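Local coordinates for protein 5-Carboxyvanillate Decarboxylase (Novosphingobium aromaticivorans, PDB 4QRN) that probably catalyses the metal-dependent decarboxylation of 5-carboxyvanillate and here holds manganese with a nitro analogue of that substrate, at residues Asp100-Asp105 and Tyr333-Pro338; Leu111-Val116 and Tyr208-Thr213. One frame throughout, in Å; residues are numbered along the deposited sequence.

In the fold
Along the chain the four segments come in the order 100-105, 111-116, 208-213 and 333-338, so contact 2 is nested inside the loop closed by contact 1. Strand 106-111 joins 100-105 to 111-116. The eight parallel strands fit the distorted beta/alpha barrel of the amidohydrolases. The touching residues of contact 2 follow the C-terminal ends of strands 106-111 and 207-209. In contact 1, segment 333-338 follows the last strand, 331-332, and 100-105 spans the end of helix 93-101. The contact centres are about 19 Å apart, but their nearest atoms are about 4 Å apart. Both reach manganese and the inhibitor: D336 comes from contact 1 and H210 from contact 2.

Contact 1 (Asp100-Asp105 and Tyr333-Pro338); sequences DATGID and YAMDYP. With MN (manganese (II) ion), chain E; 1DF (4-hydroxy-3-methoxy-5-nitrobenzoic acid), chain F.
D336 OD1 binds manganese at 2.1 Å, right after M335, whose methyl packs on T102 and I104 across the contact. D336 is modelled in two conformers; the bond is that of one of them. E41 and H210 supply the other protein ligands of the metal.

The contact itself is mostly apolar. The M335 chain runs straight from the backbone, with CG anti to N (chi1 176°) and chi2 at 178°. It then bends at chi3 (-86°), which brings the methyl CE up to both partners. M335 CE lies 3.8 Å from I104 CG1. M335 CE also lies 3.7 Å from T102 OG1. That hydroxyl has its polar partner in D98; against the methyl it makes a packing contact.

Further along the same branch, I104 CD1 meets Y333. I104 CD1 is 3.8 Å from Y333 OH and 3.9 Å from Y333 CE2, and it approaches the ring obliquely. The backbone N of M335 lies over one face of the same ring, toward its rim.

A Schellman motif ends helix 93-101 here. G103, with positive phi, is its C-prime residue, and G103 N bonds to D100 O at 3.3 Å. The chain thus turns off the helix toward strand 106-111. I104 and Y333 both pack on A39 of strand 38-44, while T102 meets A343, and Y333 and M335 meet V346, of helix 343-350.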
ATOM      1  N   ASP A 100       1.828  -5.198 -32.594  1.00  7.69           N
ATOM      2  CA  ASP A 100       2.509  -4.514 -33.674  1.00  8.07           C
ATOM      3  C   ASP A 100       2.205  -3.008 -33.612  1.00  8.51           C
ATOM      4  O   ASP A 100       3.079  -2.170 -33.856  1.00  8.74           O
ATOM      5  CB  ASP A 100       2.072  -5.082 -35.019  1.00  9.28           C
ATOM      6  CG  ASP A 100       2.631  -6.479 -35.302  1.00  9.21           C
ATOM      7  OD1 ASP A 100       3.597  -6.915 -34.637  1.00  9.26           O
ATOM      8  OD2 ASP A 100       2.121  -7.123 -36.254  1.00  9.57           O
ATOM      9  N   ALA A 101       0.961  -2.649 -33.316  1.00  8.59           N
ATOM     10  CA  ALA A 101       0.543  -1.247 -33.299  1.00  9.17           C
ATOM     11  C   ALA A 101       1.164  -0.445 -32.165  1.00  9.29           C
ATOM     12  O   ALA A 101       1.115   0.787 -32.186  1.00 10.63           O
ATOM     13  CB  ALA A 101      -0.975  -1.155 -33.236  1.00 10.61           C
ATOM     14  N   THR A 102       1.701  -1.130 -31.157  1.00  8.11           N
ATOM     15  CA  THR A 102       2.354  -0.437 -30.051  1.00  8.20           C
ATOM     16  C   THR A 102       3.839  -0.794 -29.929  1.00  7.94           C
ATOM     17  O   THR A 102       4.478  -0.516 -28.920  1.00  8.32           O
ATOM     18  CB  THR A 102       1.612  -0.686 -28.727  1.00  8.53           C
ATOM     19  OG1 THR A 102       1.400  -2.099 -28.521  1.00  8.34           O
ATOM     20  CG2 THR A 102       0.307   0.077 -28.704  1.00  9.97           C
ATOM     21  N   GLY A 103       4.391  -1.391 -30.982  1.00  7.97           N
ATOM     22  CA  GLY A 103       5.809  -1.678 -30.992  1.00  8.52           C
ATOM     23  C   GLY A 103       6.269  -2.733 -29.996  1.00  7.55           C
ATOM     24  O   GLY A 103       7.446  -2.743 -29.631  1.00  7.90           O
ATOM     25  N   ILE A 104       5.354  -3.598 -29.555  1.00  7.31           N
ATOM     26  CA  ILE A 104       5.698  -4.625 -28.594  1.00  7.30           C
ATOM     27  C   ILE A 104       6.215  -5.859 -29.328  1.00  7.44           C
ATOM     28  O   ILE A 104       5.493  -6.510 -30.087  1.00  8.11           O
ATOM     29  CB  ILE A 104       4.511  -4.971 -27.670  1.00  7.65           C
ATOM     30  CG1 ILE A 104       4.021  -3.721 -26.922  1.00  7.91           C
ATOM     31  CG2 ILE A 104       4.905  -6.102 -26.723  1.00  7.89           C
ATOM     32  CD1 ILE A 104       5.098  -2.948 -26.167  1.00  8.33           C
ATOM     33  N   ASP A 105       7.495  -6.157 -29.129  1.00  7.38           N
ATOM     34  CA  ASP A 105       8.143  -7.279 -29.816  1.00  7.54           C
ATOM     35  C   ASP A 105       7.758  -8.628 -29.240  1.00  7.52           C
ATOM     36  O   ASP A 105       7.542  -9.576 -29.996  1.00  8.51           O
ATOM     37  CB  ASP A 105       9.657  -7.071 -29.781  1.00  8.04           C
ATOM     38  CG  ASP A 105      10.058  -5.859 -30.572  1.00  7.96           C
ATOM     39  OD1 ASP A 105       9.957  -5.936 -31.822  1.00  8.91           O
ATOM     40  OD2 ASP A 105      10.434  -4.824 -29.968  1.00  7.86           O
ATOM     41  N   TYR A 333      10.081  -3.628 -17.890  1.00  6.02           N
ATOM     42  CA  TYR A 333       8.891  -3.113 -18.523  1.00  6.04           C
ATOM     43  C   TYR A 333       7.788  -4.171 -18.597  1.00  6.22           C
ATOM     44  O   TYR A 333       8.041  -5.337 -18.908  1.00  6.42           O
ATOM     45  CB  TYR A 333       9.238  -2.652 -19.947  1.00  6.61           C
ATOM     46  CG  TYR A 333       8.014  -2.239 -20.745  1.00  6.55           C
ATOM     47  CD1 TYR A 333       7.324  -1.065 -20.439  1.00  6.92           C
ATOM     48  CD2 TYR A 333       7.518  -3.035 -21.763  1.00  7.20           C
ATOM     49  CE1 TYR A 333       6.174  -0.713 -21.132  1.00  7.56           C
ATOM     50  CE2 TYR A 333       6.376  -2.696 -22.449  1.00  7.99           C
ATOM     51  CZ  TYR A 333       5.690  -1.541 -22.128  1.00  8.16           C
ATOM     52  OH  TYR A 333       4.548  -1.247 -22.841  1.00  8.70           O
ATOM     53  N   ALA A 334       6.551  -3.728 -18.357  1.00  6.21           N
ATOM     54  CA  ALA A 334       5.355  -4.533 -18.617  1.00  6.36           C
ATOM     55  C   ALA A 334       4.245  -3.582 -19.009  1.00  6.81           C
ATOM     56  O   ALA A 334       4.177  -2.448 -18.518  1.00  7.74           O
ATOM     57  CB  ALA A 334       4.929  -5.333 -17.391  1.00  7.20           C
ATOM     58  N   MET A 335       3.359  -4.068 -19.879  1.00  7.48           N
ATOM     59  CA  MET A 335       2.225  -3.278 -20.334  1.00  7.79           C
ATOM     60  C   MET A 335       0.922  -3.534 -19.535  1.00  7.77           C
ATOM     61  O   MET A 335       0.135  -2.615 -19.343  1.00  8.63           O
ATOM     62  CB  MET A 335       1.999  -3.532 -21.827  1.00  8.44           C
ATOM     63  CG  MET A 335       0.780  -2.840 -22.381  1.00  8.75           C
ATOM     64  SD  MET A 335       0.547  -3.078 -24.143  1.00  9.60           S
ATOM     65  CE  MET A 335       1.558  -1.767 -24.820  1.00  9.72           C
ATOM     66  N   ASP A 336       0.677  -4.783 -19.121  0.70  7.84           N
ATOM     67  CA  ASP A 336      -0.612  -5.162 -18.525  0.70  8.10           C
ATOM     68  C   ASP A 336      -1.698  -5.146 -19.613  0.70  7.30           C
ATOM     69  O   ASP A 336      -2.867  -4.862 -19.334  0.70  6.95           O
ATOM     70  CB  ASP A 336      -0.978  -4.285 -17.289  0.70  8.30           C
ATOM     71  CG  ASP A 336      -1.349  -5.109 -16.035  0.70  8.53           C
ATOM     72  OD1 ASP A 336      -1.773  -6.300 -16.167  0.70  8.85           O
ATOM     73  OD2 ASP A 336      -1.220  -4.527 -14.924  0.70  9.62           O
ATOM     74  N   TYR A 337      -1.340  -5.528 -20.837  1.00  6.95           N
ATOM     75  CA  TYR A 337      -2.358  -5.711 -21.872  1.00  7.15           C
ATOM     76  C   TYR A 337      -3.303  -6.838 -21.437  1.00  7.52           C
ATOM     77  O   TYR A 337      -2.834  -7.861 -20.953  1.00  8.07           O
ATOM     78  CB  TYR A 337      -1.673  -6.106 -23.153  1.00  7.92           C
ATOM     79  CG  TYR A 337      -2.597  -6.399 -24.310  1.00  7.63           C
ATOM     80  CD1 TYR A 337      -3.091  -7.688 -24.541  1.00  7.88           C
ATOM     81  CD2 TYR A 337      -2.958  -5.389 -25.203  1.00  7.88           C
ATOM     82  CE1 TYR A 337      -3.891  -7.974 -25.636  1.00  8.25           C
ATOM     83  CE2 TYR A 337      -3.779  -5.664 -26.312  1.00  8.13           C
ATOM     84  CZ  TYR A 337      -4.229  -6.964 -26.520  1.00  7.93           C
ATOM     85  OH  TYR A 337      -5.007  -7.288 -27.618  1.00  8.76           O
ATOM     86  N   PRO A 338      -4.625  -6.708 -21.645  1.00  6.94           N
ATOM     87  CA  PRO A 338      -5.336  -5.604 -22.300  1.00  7.05           C
ATOM     88  C   PRO A 338      -5.965  -4.635 -21.308  1.00  6.78           C
ATOM     89  O   PRO A 338      -6.707  -3.742 -21.732  1.00  7.46           O
ATOM     90  CB  PRO A 338      -6.406  -6.350 -23.101  1.00  7.80           C
ATOM     91  CG  PRO A 338      -6.814  -7.470 -22.178  1.00  8.10           C
ATOM     92  CD  PRO A 338      -5.500  -7.895 -21.507  1.00  7.64           C
TER
HETATM   93 MN    MN E 401      -2.059  -7.807 -14.727  0.73  7.98          MN
HETATM   94  C1  1DF F 402      -7.087  -5.433 -13.980  0.91  7.13           C
HETATM   95  CO1 1DF F 402      -5.784  -5.034 -13.889  0.91  7.49           C
HETATM   96  CO2 1DF F 402      -7.384  -6.814 -13.999  0.91  7.25           C
HETATM   97  CM1 1DF F 402      -4.796  -6.074 -13.921  0.91  7.35           C
HETATM   98  CM2 1DF F 402      -6.396  -7.762 -14.170  0.91  7.21           C
HETATM   99  OM  1DF F 402      -6.634  -9.106 -14.244  0.91  7.81           O
HETATM  100  CZ  1DF F 402      -5.061  -7.398 -14.261  0.91  6.97           C
HETATM  101  CC  1DF F 402      -8.210  -4.463 -13.982  0.91  7.68           C
HETATM  102  CV  1DF F 402      -7.940  -9.558 -13.887  0.91  8.43           C
HETATM  103  O1  1DF F 402      -7.987  -3.280 -14.476  0.91  8.13           O
HETATM  104  O2  1DF F 402      -9.306  -4.822 -13.539  0.91  8.02           O
HETATM  105  O3  1DF F 402      -4.126  -8.241 -14.590  0.91  7.96           O
HETATM  106  N   1DF F 402      -3.469  -5.683 -13.332  0.91 10.98           N
HETATM  107  O11 1DF F 402      -2.584  -6.474 -13.164  0.91 12.10           O
HETATM  108  O22 1DF F 402      -3.370  -4.515 -12.863  0.91 12.55           O
HETATM  109  O   HOH W   1      -1.633  -9.133 -16.417  1.00 10.09           O

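Contact 2 (Leu111-Val116 and Tyr208-Thr213); sequences LTSPGV and YIHPAT. With MN (manganese (II) ion), chain E; 1DF (4-hydroxy-3-methoxy-5-nitrobenzoic acid), chain F.
The metal site and inhibitor pocket take in this contact, in which S113 meets H210, P211 and A212. H210 NE2 binds manganese at 2.2 Å. E41, D336, water 1 and two inhibitor oxygens, O3 and O11, complete six ligands.

P211 O is the polar centre. P211 O accepts from S113 OG at 2.7 Å and from H210 ND1 at 2.9 Å. Both donors lie in the carbonyl plane and each uses a lone pair. The ND1 bond is fairly straight, with an N-H...O angle of 152°, although P211 O sits 16° out of the imidazole plane. P211 CD lies over one face of the H210 ring, toward its rim.

With chi1 at 179°, the S113 hydroxyl points away from its own N and reaches the P211 carbonyl. S113 OG also lies 3.5 Å from A212 CB. Water 2 donates to S113 OG at 3.1 Å and accepts from T213 N, so it bridges the two segments a second time. S113 CB lies obliquely beside the imidazole, near ND1. An alanine at S113 would remove the hydroxyl, so that P211 O would probably lose one of its two donors and water 2 one of its mates.

The first segment also lines the pocket. T112 OG1 is 3.3 Å from inhibitor OM and is hydrogen-bonded to Y339. S113 O is 3.5 Å from the inhibitor methyl CV and accepts from W70.

H210 ND1 donates to P211 O, consistent with NE2 offering its lone pair to the metal. The two bonds together should fix the ring's rotation, and the S113 hydroxyl, bonded to that same carbonyl oxygen, is a second-shell group of the metal site.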
ATOM      1  N   LEU A 111      -2.519 -16.712 -17.847  1.00  7.34           N
ATOM      2  CA  LEU A 111      -3.961 -16.782 -17.660  1.00  7.20           C
ATOM      3  C   LEU A 111      -4.386 -15.741 -16.630  1.00  6.89           C
ATOM      4  O   LEU A 111      -3.820 -15.640 -15.541  1.00  7.33           O
ATOM      5  CB  LEU A 111      -4.362 -18.175 -17.201  1.00  7.75           C
ATOM      6  CG  LEU A 111      -5.866 -18.378 -17.005  1.00  8.11           C
ATOM      7  CD1 LEU A 111      -6.596 -18.346 -18.328  1.00  8.76           C
ATOM      8  CD2 LEU A 111      -6.143 -19.672 -16.249  1.00  8.90           C
ATOM      9  N   THR A 112      -5.420 -14.979 -16.962  1.00  6.61           N
ATOM     10  CA  THR A 112      -5.779 -13.829 -16.171  1.00  7.65           C
ATOM     11  C   THR A 112      -6.321 -14.208 -14.800  1.00  6.98           C
ATOM     12  O   THR A 112      -6.980 -15.244 -14.599  1.00  6.78           O
ATOM     13  CB  THR A 112      -6.751 -12.950 -16.972  1.00  7.63           C
ATOM     14  OG1 THR A 112      -6.897 -11.686 -16.335  1.00  7.95           O
ATOM     15  CG2 THR A 112      -8.120 -13.569 -17.121  1.00  8.03           C
ATOM     16  N   SER A 113      -6.039 -13.335 -13.840  1.00  6.98           N
ATOM     17  CA  SER A 113      -6.437 -13.558 -12.461  1.00  7.21           C
ATOM     18  C   SER A 113      -7.956 -13.665 -12.334  1.00  6.98           C
ATOM     19  O   SER A 113      -8.682 -12.878 -12.934  1.00  7.34           O
ATOM     20  CB  SER A 113      -5.921 -12.392 -11.638  1.00  7.86           C
ATOM     21  OG  SER A 113      -6.295 -12.532 -10.289  1.00  7.53           O
ATOM     22  N   PRO A 114      -8.459 -14.594 -11.499  1.00  7.16           N
ATOM     23  CA  PRO A 114      -7.746 -15.432 -10.526  1.00  7.64           C
ATOM     24  C   PRO A 114      -7.395 -16.831 -11.029  1.00  7.42           C
ATOM     25  O   PRO A 114      -7.101 -17.722 -10.222  1.00  7.77           O
ATOM     26  CB  PRO A 114      -8.761 -15.529  -9.384  1.00  8.24           C
ATOM     27  CG  PRO A 114     -10.070 -15.620 -10.117  1.00  8.36           C
ATOM     28  CD  PRO A 114      -9.915 -14.603 -11.233  1.00  8.14           C
ATOM     29  N   GLY A 115      -7.425 -17.045 -12.342  1.00  7.23           N
ATOM     30  CA  GLY A 115      -7.120 -18.367 -12.862  1.00  7.88           C
ATOM     31  C   GLY A 115      -8.110 -19.399 -12.347  1.00  7.51           C
ATOM     32  O   GLY A 115      -9.311 -19.119 -12.209  1.00  8.30           O
ATOM     33  N   VAL A 116      -7.624 -20.600 -12.042  1.00  7.73           N
ATOM     34  CA  VAL A 116      -8.502 -21.641 -11.494  1.00  8.46           C
ATOM     35  C   VAL A 116      -8.430 -21.723  -9.979  1.00  8.37           C
ATOM     36  O   VAL A 116      -9.024 -22.612  -9.368  1.00  8.72           O
ATOM     37  CB  VAL A 116      -8.203 -23.031 -12.101  1.00  8.64           C
ATOM     38  CG1 VAL A 116      -8.350 -22.993 -13.615  1.00  9.61           C
ATOM     39  CG2 VAL A 116      -6.838 -23.554 -11.694  1.00  9.16           C
ATOM     40  N   TYR A 208       5.858 -15.488 -10.653  1.00  6.89           N
ATOM     41  CA  TYR A 208       5.248 -14.155 -10.706  1.00  6.64           C
ATOM     42  C   TYR A 208       4.004 -14.197  -9.808  1.00  6.44           C
ATOM     43  O   TYR A 208       3.077 -14.976 -10.075  1.00  7.16           O
ATOM     44  CB  TYR A 208       4.887 -13.827 -12.161  1.00  7.22           C
ATOM     45  CG  TYR A 208       4.746 -12.337 -12.462  1.00  7.43           C
ATOM     46  CD1 TYR A 208       3.750 -11.554 -11.881  1.00  8.53           C
ATOM     47  CD2 TYR A 208       5.625 -11.706 -13.330  1.00  7.19           C
ATOM     48  CE1 TYR A 208       3.639 -10.188 -12.166  1.00  8.46           C
ATOM     49  CE2 TYR A 208       5.504 -10.360 -13.641  1.00  8.06           C
ATOM     50  CZ  TYR A 208       4.507  -9.608 -13.062  1.00  7.51           C
ATOM     51  OH  TYR A 208       4.414  -8.271 -13.375  1.00  8.06           O
ATOM     52  N   ILE A 209       3.998 -13.409  -8.729  1.00  6.14           N
ATOM     53  CA  ILE A 209       2.790 -13.309  -7.904  1.00  6.63           C
ATOM     54  C   ILE A 209       2.019 -12.116  -8.434  1.00  6.45           C
ATOM     55  O   ILE A 209       2.399 -10.961  -8.226  1.00  7.63           O
ATOM     56  CB  ILE A 209       3.065 -13.183  -6.409  1.00  7.67           C
ATOM     57  CG1 ILE A 209       3.869 -14.381  -5.920  1.00  8.50           C
ATOM     58  CG2 ILE A 209       1.714 -13.122  -5.663  1.00  8.74           C
ATOM     59  CD1 ILE A 209       4.208 -14.356  -4.435  1.00 10.21           C
ATOM     60  N   HIS A 210       0.966 -12.419  -9.187  1.00  6.65           N
ATOM     61  CA  HIS A 210       0.100 -11.422  -9.786  1.00  6.83           C
ATOM     62  C   HIS A 210      -1.052 -11.120  -8.824  1.00  6.18           C
ATOM     63  O   HIS A 210      -1.446 -11.990  -8.043  1.00  6.87           O
ATOM     64  CB  HIS A 210      -0.465 -12.015 -11.080  1.00  7.49           C
ATOM     65  CG  HIS A 210      -1.260 -11.041 -11.890  1.00  7.53           C
ATOM     66  ND1 HIS A 210      -2.579 -10.764 -11.634  1.00  7.68           N
ATOM     67  CD2 HIS A 210      -0.903 -10.259 -12.941  1.00  8.21           C
ATOM     68  CE1 HIS A 210      -2.994  -9.834 -12.488  1.00  7.86           C
ATOM     69  NE2 HIS A 210      -2.004  -9.527 -13.311  1.00  8.26           N
ATOM     70  N   PRO A 211      -1.650  -9.920  -8.886  1.00  6.78           N
ATOM     71  CA  PRO A 211      -2.750  -9.649  -7.961  1.00  6.67           C
ATOM     72  C   PRO A 211      -3.981 -10.506  -8.206  1.00  6.74           C
ATOM     73  O   PRO A 211      -4.220 -11.106  -9.263  1.00  7.00           O
ATOM     74  CB  PRO A 211      -3.091  -8.182  -8.237  1.00  7.78           C
ATOM     75  CG  PRO A 211      -1.836  -7.573  -8.771  1.00  8.67           C
ATOM     76  CD  PRO A 211      -1.205  -8.700  -9.594  1.00  7.24           C
ATOM     77  N   ALA A 212      -4.811 -10.496  -7.175  1.00  7.19           N
ATOM     78  CA  ALA A 212      -6.184 -10.949  -7.210  1.00  7.27           C
ATOM     79  C   ALA A 212      -6.950 -10.031  -6.290  1.00  6.93           C
ATOM     80  O   ALA A 212      -6.383  -9.323  -5.455  1.00  7.52           O
ATOM     81  CB  ALA A 212      -6.307 -12.407  -6.746  1.00  8.66           C
ATOM     82  N   THR A 213      -8.267 -10.069  -6.412  1.00  7.17           N
ATOM     83  CA  THR A 213      -9.102  -9.503  -5.380  1.00  7.74           C
ATOM     84  C   THR A 213      -8.799 -10.159  -4.028  1.00  7.24           C
ATOM     85  O   THR A 213      -8.456 -11.342  -3.954  1.00  8.14           O
ATOM     86  CB  THR A 213     -10.598  -9.694  -5.704  1.00  8.60           C
ATOM     87  OG1 THR A 213     -10.868 -11.058  -6.071  1.00  8.76           O
ATOM     88  CG2 THR A 213     -11.020  -8.789  -6.842  1.00  9.28           C
TER
HETATM   89 MN    MN E 401      -2.059  -7.807 -14.727  0.73  7.98          MN
HETATM   90  C1  1DF F 402      -7.087  -5.433 -13.980  0.91  7.13           C
HETATM   91  CO1 1DF F 402      -5.784  -5.034 -13.889  0.91  7.49           C
HETATM   92  CO2 1DF F 402      -7.384  -6.814 -13.999  0.91  7.25           C
HETATM   93  CM1 1DF F 402      -4.796  -6.074 -13.921  0.91  7.35           C
HETATM   94  CM2 1DF F 402      -6.396  -7.762 -14.170  0.91  7.21           C
HETATM   95  OM  1DF F 402      -6.634  -9.106 -14.244  0.91  7.81           O
HETATM   96  CZ  1DF F 402      -5.061  -7.398 -14.261  0.91  6.97           C
HETATM   97  CC  1DF F 402      -8.210  -4.463 -13.982  0.91  7.68           C
HETATM   98  CV  1DF F 402      -7.940  -9.558 -13.887  0.91  8.43           C
HETATM   99  O1  1DF F 402      -7.987  -3.280 -14.476  0.91  8.13           O
HETATM  100  O2  1DF F 402      -9.306  -4.822 -13.539  0.91  8.02           O
HETATM  101  O3  1DF F 402      -4.126  -8.241 -14.590  0.91  7.96           O
HETATM  102  N   1DF F 402      -3.469  -5.683 -13.332  0.91 10.98           N
HETATM  103  O11 1DF F 402      -2.584  -6.474 -13.164  0.91 12.10           O
HETATM  104  O22 1DF F 402      -3.370  -4.515 -12.863  0.91 12.55           O
HETATM  105  O   HOH W   2      -8.842 -11.873  -8.728  1.00 10.04           O
HETATM  106  O   HOH W   1      -1.633  -9.133 -16.417  1.00 10.09           O